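Local coordinates for 2S Albumin protein (Dolichos, PDB 6IX1) that is a seed albumin of the hemopexin-fold family, probably serving as a storage protein and possibly binding small ligands, at residues 60-72 and 118-132. Residues are numbered along the deposited sequence; the frame is centred on the assembly and turned at random.
With SO4 (sulfate ion), chain E.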
ATOM      1  N   PRO A  60     -13.603   0.899 -10.421  1.00 15.81           N
ATOM      2  CA  PRO A  60     -12.433   0.609 -11.238  1.00 13.98           C
ATOM      3  C   PRO A  60     -11.241  -0.074 -10.544  1.00 11.43           C
ATOM      4  O   PRO A  60     -10.334  -0.552 -11.192  1.00 14.59           O
ATOM      5  CB  PRO A  60     -11.991   2.006 -11.648  1.00 16.12           C
ATOM      6  CG  PRO A  60     -12.359   2.883 -10.462  1.00 16.75           C
ATOM      7  CD  PRO A  60     -13.725   2.343 -10.096  1.00 14.97           C
ATOM      8  N   GLY A  61     -11.343  -0.230  -9.228  1.00 10.46           N
ATOM      9  CA  GLY A  61     -10.377  -1.037  -8.479  1.00 10.16           C
ATOM     10  C   GLY A  61      -9.817  -0.255  -7.299  1.00  8.43           C
ATOM     11  O   GLY A  61     -10.219   0.846  -7.034  1.00 13.75           O
ATOM     12  N   ILE A  62      -8.861  -0.852  -6.635  1.00  8.83           N
ATOM     13  CA  ILE A  62      -8.238  -0.352  -5.402  1.00  8.70           C
ATOM     14  C   ILE A  62      -6.990   0.461  -5.771  1.00  7.98           C
ATOM     15  O   ILE A  62      -6.102  -0.043  -6.435  1.00  9.88           O
ATOM     16  CB  ILE A  62      -7.921  -1.527  -4.473  1.00  8.74           C
ATOM     17  CG1 ILE A  62      -9.191  -2.200  -3.996  1.00  9.51           C
ATOM     18  CG2 ILE A  62      -7.026  -1.104  -3.325  1.00  9.55           C
ATOM     19  CD1 ILE A  62      -8.991  -3.519  -3.274  1.00 10.24           C
ATOM     20  N   ASP A  63      -7.014   1.739  -5.339  1.00  7.81           N
ATOM     21  CA  ASP A  63      -5.929   2.682  -5.689  1.00  8.84           C
ATOM     22  C   ASP A  63      -5.057   3.050  -4.501  1.00  7.87           C
ATOM     23  O   ASP A  63      -4.095   3.823  -4.651  1.00  9.43           O
ATOM     24  CB  ASP A  63      -6.400   3.939  -6.422  1.00 10.82           C
ATOM     25  CG  ASP A  63      -7.367   4.793  -5.636  1.00  8.65           C
ATOM     26  OD1 ASP A  63      -7.368   4.636  -4.392  1.00  9.42           O
ATOM     27  OD2 ASP A  63      -7.906   5.725  -6.248  1.00 12.56           O
ATOM     28  N   CYS A  64      -5.314   2.461  -3.343  1.00  7.00           N
ATOM     29  CA  CYS A  64      -4.490   2.589  -2.135  1.00  7.27           C
ATOM     30  C   CYS A  64      -4.971   1.547  -1.135  1.00  8.13           C
ATOM     31  O   CYS A  64      -6.139   1.175  -1.175  1.00  8.28           O
ATOM     32  CB  CYS A  64      -4.561   4.020  -1.574  1.00  8.12           C
ATOM     33  SG  CYS A  64      -3.441   4.332  -0.179  1.00  8.99           S
ATOM     34  N   SER A  65      -4.056   1.078  -0.326  1.00  6.75           N
ATOM     35  CA  SER A  65      -4.412   0.084   0.699  1.00  7.18           C
ATOM     36  C   SER A  65      -3.368   0.061   1.774  1.00  7.98           C
ATOM     37  O   SER A  65      -2.250   0.415   1.470  1.00  8.48           O
ATOM     38  CB  SER A  65      -4.540  -1.293   0.121  1.00  8.29           C
ATOM     39  OG  SER A  65      -3.404  -1.703  -0.645  1.00  8.63           O
ATOM     40  N   PHE A  66      -3.742  -0.431   2.959  1.00  7.85           N
ATOM     41  CA  PHE A  66      -2.767  -0.781   3.988  1.00  7.65           C
ATOM     42  C   PHE A  66      -3.338  -1.826   4.921  1.00  7.32           C
ATOM     43  O   PHE A  66      -4.473  -1.746   5.306  1.00  7.71           O
ATOM     44  CB  PHE A  66      -2.249   0.441   4.746  1.00  8.25           C
ATOM     45  CG  PHE A  66      -3.275   1.324   5.388  1.00  7.76           C
ATOM     46  CD1 PHE A  66      -3.697   1.031   6.693  1.00  7.35           C
ATOM     47  CD2 PHE A  66      -3.824   2.413   4.749  1.00  6.82           C
ATOM     48  CE1 PHE A  66      -4.598   1.852   7.347  1.00  9.58           C
ATOM     49  CE2 PHE A  66      -4.771   3.221   5.405  1.00  8.79           C
ATOM     50  CZ  PHE A  66      -5.095   2.988   6.707  1.00  9.61           C
ATOM     51  N   ASP A  67      -2.435  -2.676   5.334  1.00  7.99           N
ATOM     52  CA  ASP A  67      -2.770  -3.656   6.384  1.00  7.77           C
ATOM     53  C   ASP A  67      -2.761  -2.947   7.759  1.00  7.28           C
ATOM     54  O   ASP A  67      -1.968  -2.008   7.976  1.00  7.76           O
ATOM     55  CB  ASP A  67      -1.798  -4.829   6.384  1.00  7.90           C
ATOM     56  CG  ASP A  67      -0.326  -4.406   6.269  1.00 10.36           C
ATOM     57  OD1 ASP A  67       0.053  -3.811   5.164  1.00  9.47           O
ATOM     58  OD2 ASP A  67       0.458  -4.582   7.236  1.00 11.23           O
ATOM     59  N   THR A  68      -3.573  -3.479   8.705  1.00  8.02           N
ATOM     60  CA  THR A  68      -3.580  -2.909  10.057  1.00  8.38           C
ATOM     61  C   THR A  68      -3.082  -3.952  11.050  1.00  8.71           C
ATOM     62  O   THR A  68      -1.911  -3.875  11.474  1.00 11.69           O
ATOM     63  CB  THR A  68      -4.995  -2.383  10.388  1.00  8.47           C
ATOM     64  OG1 THR A  68      -5.914  -3.433  10.164  1.00  8.96           O
ATOM     65  CG2 THR A  68      -5.349  -1.200   9.542  1.00  8.14           C
ATOM     66  N   GLU A  69      -3.960  -4.903  11.341  1.00  9.48           N
ATOM     67  CA  GLU A  69      -3.632  -6.006  12.255  1.00  9.28           C
ATOM     68  C   GLU A  69      -4.378  -7.255  11.758  1.00  8.44           C
ATOM     69  O   GLU A  69      -5.329  -7.165  11.019  1.00  8.13           O
ATOM     70  CB  GLU A  69      -3.998  -5.611  13.710  1.00 10.46           C
ATOM     71  CG  GLU A  69      -5.487  -5.320  13.885  1.00 13.38           C
ATOM     72  CD  GLU A  69      -5.819  -4.815  15.270  1.00 17.06           C
ATOM     73  OE1 GLU A  69      -5.190  -3.847  15.698  1.00 19.28           O
ATOM     74  OE2 GLU A  69      -6.636  -5.454  15.945  1.00 22.06           O
ATOM     75  N   ALA A  70      -4.032  -8.393  12.355  1.00 10.35           N
ATOM     76  CA  ALA A  70      -4.760  -9.623  12.027  1.00  9.18           C
ATOM     77  C   ALA A  70      -4.851  -9.759  10.501  1.00  9.30           C
ATOM     78  O   ALA A  70      -3.859  -9.448   9.818  1.00  8.86           O
ATOM     79  CB  ALA A  70      -6.056  -9.706  12.786  1.00 10.56           C
ATOM     80  N   SER A  71      -6.011 -10.102   9.957  1.00  9.25           N
ATOM     81  CA  SER A  71      -6.197 -10.149   8.504  1.00  8.28           C
ATOM     82  C   SER A  71      -7.144  -9.013   8.077  1.00  8.43           C
ATOM     83  O   SER A  71      -8.012  -9.176   7.247  1.00  9.89           O
ATOM     84  CB  SER A  71      -6.676 -11.508   8.098  1.00  9.63           C
ATOM     85  OG  SER A  71      -5.701 -12.498   8.393  1.00 13.09           O
ATOM     86  N   GLU A  72      -6.863  -7.829   8.596  1.00  8.93           N
ATOM     87  CA  GLU A  72      -7.610  -6.586   8.294  1.00  9.51           C
ATOM     88  C   GLU A  72      -6.765  -5.610   7.460  1.00  7.44           C
ATOM     89  O   GLU A  72      -5.572  -5.557   7.619  1.00  7.74           O
ATOM     90  CB  GLU A  72      -8.088  -5.946   9.592  1.00 10.50           C
ATOM     91  CG  GLU A  72      -9.062  -6.870  10.337  1.00 12.00           C
ATOM     92  CD  GLU A  72      -9.492  -6.436  11.720  1.00 13.98           C
ATOM     93  OE1 GLU A  72      -8.906  -5.530  12.209  1.00 20.00           O
ATOM     94  OE2 GLU A  72     -10.334  -7.163  12.272  1.00 21.08           O
ATOM     95  N   ILE A 118      -5.978   9.063  -1.484  1.00  7.66           N
ATOM     96  CA  ILE A 118      -4.626   8.800  -0.969  1.00  7.64           C
ATOM     97  C   ILE A 118      -3.843   8.094  -2.058  1.00  7.53           C
ATOM     98  O   ILE A 118      -4.403   7.134  -2.645  1.00  8.69           O
ATOM     99  CB  ILE A 118      -4.713   8.043   0.390  1.00  8.30           C
ATOM    100  CG1 ILE A 118      -5.692   8.749   1.354  1.00  9.10           C
ATOM    101  CG2 ILE A 118      -3.319   7.883   0.975  1.00  8.55           C
ATOM    102  CD1 ILE A 118      -5.764   8.178   2.685  1.00 10.08           C
ATOM    103  N   ASP A 119      -2.580   8.475  -2.267  1.00  7.36           N
ATOM    104  CA  ASP A 119      -1.821   7.762  -3.312  1.00  7.45           C
ATOM    105  C   ASP A 119      -1.312   6.428  -2.797  1.00  7.35           C
ATOM    106  O   ASP A 119      -1.344   5.461  -3.593  1.00  8.46           O
ATOM    107  CB  ASP A 119      -0.614   8.593  -3.737  1.00  7.80           C
ATOM    108  CG  ASP A 119      -0.914   9.868  -4.527  1.00  8.75           C
ATOM    109  OD1 ASP A 119      -2.066   9.982  -5.043  1.00 10.50           O
ATOM    110  OD2 ASP A 119      -0.056  10.749  -4.577  1.00 10.48           O
ATOM    111  N   SER A 120      -0.798   6.390  -1.599  1.00  7.23           N
ATOM    112  CA  SER A 120      -0.118   5.184  -1.145  1.00  7.21           C
ATOM    113  C   SER A 120      -0.065   5.178   0.363  1.00  6.71           C
ATOM    114  O   SER A 120      -0.256   6.267   0.964  1.00  6.61           O
ATOM    115  CB  SER A 120       1.303   5.084  -1.688  1.00  8.22           C
ATOM    116  OG  SER A 120       1.808   3.792  -1.658  1.00  9.62           O
ATOM    117  N   ALA A 121       0.223   4.031   0.955  1.00  6.37           N
ATOM    118  CA  ALA A 121       0.300   3.916   2.381  1.00  6.09           C
ATOM    119  C   ALA A 121       1.084   2.698   2.783  1.00  7.04           C
ATOM    120  O   ALA A 121       1.072   1.723   1.996  1.00  7.94           O
ATOM    121  CB  ALA A 121      -1.055   3.809   2.951  1.00  7.18           C
ATOM    122  N   PHE A 122       1.652   2.651   3.971  1.00  6.92           N
ATOM    123  CA  PHE A 122       2.242   1.388   4.429  1.00  6.06           C
ATOM    124  C   PHE A 122       2.256   1.387   5.920  1.00  6.46           C
ATOM    125  O   PHE A 122       2.265   2.478   6.529  1.00  7.23           O
ATOM    126  CB  PHE A 122       3.620   1.080   3.856  1.00  6.99           C
ATOM    127  CG  PHE A 122       4.782   1.939   4.258  1.00  9.33           C
ATOM    128  CD1 PHE A 122       5.491   1.704   5.385  1.00  9.08           C
ATOM    129  CD2 PHE A 122       5.169   3.022   3.482  1.00  8.56           C
ATOM    130  CE1 PHE A 122       6.586   2.470   5.688  1.00  8.34           C
ATOM    131  CE2 PHE A 122       6.285   3.775   3.730  1.00  8.53           C
ATOM    132  CZ  PHE A 122       6.945   3.513   4.892  1.00  8.58           C
ATOM    133  N   ARG A 123       2.248   0.220   6.517  1.00  7.25           N
ATOM    134  CA  ARG A 123       2.214   0.040   7.963  1.00  7.33           C
ATOM    135  C   ARG A 123       3.559   0.285   8.609  1.00  8.70           C
ATOM    136  O   ARG A 123       4.579  -0.273   8.198  1.00  9.18           O
ATOM    137  CB  ARG A 123       1.734  -1.387   8.195  1.00  7.43           C
ATOM    138  CG  ARG A 123       1.544  -1.805   9.660  1.00  7.39           C
ATOM    139  CD  ARG A 123       0.432  -1.100  10.343  1.00  8.48           C
ATOM    140  NE  ARG A 123       0.078  -1.715  11.584  1.00  9.25           N
ATOM    141  CZ  ARG A 123       0.609  -1.469  12.798  1.00 10.47           C
ATOM    142  NH1 ARG A 123       1.467  -0.462  12.946  1.00 13.40           N
ATOM    143  NH2 ARG A 123       0.215  -2.086  13.877  1.00 12.30           N
ATOM    144  N   SER A 124       3.558   1.149   9.611  1.00  8.93           N
ATOM    145  CA  SER A 124       4.784   1.484  10.327  1.00  9.64           C
ATOM    146  C   SER A 124       5.093   0.398  11.341  1.00  9.57           C
ATOM    147  O   SER A 124       4.228  -0.369  11.817  1.00 11.64           O
ATOM    148  CB  SER A 124       4.630   2.833  11.007  1.00 11.14           C
ATOM    149  OG  SER A 124       5.808   3.233  11.691  1.00 12.90           O
ATOM    150  N   THR A 125       6.307   0.336  11.834  1.00  9.77           N
ATOM    151  CA  THR A 125       6.630  -0.389  13.032  1.00 10.74           C
ATOM    152  C   THR A 125       6.261   0.420  14.291  1.00 12.32           C
ATOM    153  O   THR A 125       6.312  -0.190  15.329  1.00 14.63           O
ATOM    154  CB  THR A 125       8.135  -0.662  13.074  1.00 12.22           C
ATOM    155  OG1 THR A 125       8.811   0.581  12.942  1.00 13.19           O
ATOM    156  CG2 THR A 125       8.622  -1.623  11.992  1.00 12.52           C
ATOM    157  N   LYS A 126       5.998   1.718  14.185  1.00 11.10           N
ATOM    158  CA  LYS A 126       5.715   2.564  15.396  1.00 11.85           C
ATOM    159  C   LYS A 126       4.207   2.397  15.754  1.00 12.12           C
ATOM    160  O   LYS A 126       3.339   2.952  15.058  1.00 13.05           O
ATOM    161  CB  LYS A 126       6.087   4.030  15.149  1.00 11.37           C
ATOM    162  CG  LYS A 126       6.014   4.933  16.385  1.00 13.57           C
ATOM    163  CD  LYS A 126       6.745   6.234  16.308  1.00 13.37           C
ATOM    164  CE  LYS A 126       6.207   7.215  15.236  1.00 12.41           C
ATOM    165  NZ  LYS A 126       6.876   8.569  15.200  1.00 20.16           N
ATOM    166  N   GLY A 127       3.929   1.764  16.880  1.00 14.02           N
ATOM    167  CA  GLY A 127       2.590   1.605  17.408  1.00 13.51           C
ATOM    168  C   GLY A 127       1.648   1.070  16.352  1.00 10.85           C
ATOM    169  O   GLY A 127       1.931   0.043  15.671  1.00 11.84           O
ATOM    170  N   LYS A 128       0.477   1.720  16.196  1.00 10.03           N
ATOM    171  CA  LYS A 128      -0.563   1.448  15.189  1.00  9.10           C
ATOM    172  C   LYS A 128      -0.491   2.469  14.035  1.00  8.32           C
ATOM    173  O   LYS A 128      -1.482   2.686  13.396  1.00  9.40           O
ATOM    174  CB  LYS A 128      -1.934   1.320  15.811  1.00 10.65           C
ATOM    175  CG  LYS A 128      -1.907   0.212  16.861  1.00 17.98           C
ATOM    176  CD  LYS A 128      -3.016  -0.725  16.980  1.00 19.64           C
ATOM    177  CE  LYS A 128      -2.605  -1.940  17.805  1.00 23.88           C
ATOM    178  NZ  LYS A 128      -1.919  -1.587  19.076  1.00 28.19           N
ATOM    179  N   GLU A 129       0.698   3.017  13.784  1.00  8.62           N
ATOM    180  CA  GLU A 129       0.803   4.032  12.763  1.00  9.61           C
ATOM    181  C   GLU A 129       0.907   3.443  11.352  1.00  9.35           C
ATOM    182  O   GLU A 129       1.417   2.345  11.128  1.00  9.32           O
ATOM    183  CB  GLU A 129       1.971   4.941  12.982  1.00 11.60           C
ATOM    184  CG  GLU A 129       1.716   5.863  14.166  1.00 11.88           C
ATOM    185  CD  GLU A 129       2.854   6.815  14.493  1.00 10.82           C
ATOM    186  OE1 GLU A 129       3.640   7.071  13.549  1.00 12.71           O
ATOM    187  OE2 GLU A 129       2.923   7.226  15.659  1.00 15.11           O
ATOM    188  N   VAL A 130       0.380   4.216  10.439  1.00  8.65           N
ATOM    189  CA  VAL A 130       0.359   3.981   8.996  1.00  7.64           C
ATOM    190  C   VAL A 130       0.791   5.253   8.305  1.00  7.98           C
ATOM    191  O   VAL A 130       0.236   6.356   8.593  1.00 10.01           O
ATOM    192  CB  VAL A 130      -1.037   3.598   8.539  1.00  8.33           C
ATOM    193  CG1 VAL A 130      -1.086   3.445   7.049  1.00  9.00           C
ATOM    194  CG2 VAL A 130      -1.524   2.342   9.230  1.00  9.18           C
ATOM    195  N   TYR A 131       1.764   5.172   7.420  1.00  7.95           N
ATOM    196  CA  TYR A 131       2.205   6.280   6.559  1.00  8.07           C
ATOM    197  C   TYR A 131       1.205   6.452   5.450  1.00  7.47           C
ATOM    198  O   TYR A 131       0.815   5.488   4.814  1.00  8.26           O
ATOM    199  CB  TYR A 131       3.572   6.048   5.971  1.00  7.85           C
ATOM    200  CG  TYR A 131       4.648   6.048   7.024  1.00  8.80           C
ATOM    201  CD1 TYR A 131       5.298   7.196   7.399  1.00  8.62           C
ATOM    202  CD2 TYR A 131       5.127   4.887   7.596  1.00 11.34           C
ATOM    203  CE1 TYR A 131       6.242   7.261   8.384  1.00  9.44           C
ATOM    204  CE2 TYR A 131       6.108   4.949   8.568  1.00 11.61           C
ATOM    205  CZ  TYR A 131       6.692   6.116   8.966  1.00 11.43           C
ATOM    206  OH  TYR A 131       7.722   6.097   9.830  1.00 15.34           O
ATOM    207  N   LEU A 132       0.775   7.681   5.192  1.00  7.29           N
ATOM    208  CA  LEU A 132      -0.126   8.113   4.123  1.00  7.85           C
ATOM    209  C   LEU A 132       0.610   9.103   3.193  1.00  7.05           C
ATOM    210  O   LEU A 132       1.194  10.053   3.715  1.00  9.41           O
ATOM    211  CB  LEU A 132      -1.401   8.766   4.689  1.00  8.29           C
ATOM    212  CG  LEU A 132      -2.187   7.964   5.722  1.00  8.28           C
ATOM    213  CD1 LEU A 132      -3.356   8.782   6.124  1.00  8.63           C
ATOM    214  CD2 LEU A 132      -2.712   6.624   5.226  1.00  8.47           C
TER
HETATM  215  S   SO4 E 302       8.418   9.439  10.558  1.00 15.74           S
HETATM  216  O1  SO4 E 302       7.617   8.530  11.469  1.00 20.90           O
HETATM  217  O2  SO4 E 302       9.059   8.349   9.818  1.00 14.03           O
HETATM  218  O3  SO4 E 302       9.232  10.086  11.451  1.00 18.25           O
HETATM  219  O4  SO4 E 302       7.467  10.236   9.887  1.00 12.23           O
HETATM  220  O   HOH W   1      -7.725   7.030  -2.946  1.00 10.46           O
HETATM  221  O   HOH W   2      -4.540   6.459  -5.386  1.00 13.81           O
HETATM  222  O   HOH W   3       1.803  -2.052   4.514  1.00  8.15           O
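F66 CG is tucked over its own backbone, flanked by N and C (chi1 55°), standing the ring against V130; the R123 chain leaves opposite its backbone N, then turns about CB-CG to carry NE to T68 O. V130 CG1 lies over the centre of the F66 ring, 3.5 Å from its centroid, a CH-pi contact that a compact beta-branched side chain makes well. A121 CB, small enough for close approach, meets F66 CD2 obliquely at 3.6 Å, and L132 CD2 touches F66 CE2. These residues belong to neighbouring blades of a four-bladed hemopexin-type beta-propeller: innermost strands 64-67 and 120-123 run side by side in nearly the same direction (5°), lining the central channel, yet share no backbone hydrogen bond. C64 fits its sulfur over the S120 backbone, with SG 3.7 Å from I118 CG2. R123 NE gives T68 O a nearly straight 2.9 Å bond (174°), in the carbonyl plane and on a lone pair. R123 NH1 donates to G127 O at 2.8 Å, so the long, multi-donor arginine ties its own hairpin turn to the preceding blade. D67's short carboxylate suits this junction: OD1 accepts from both R9 N and a water that accepts from R123 N.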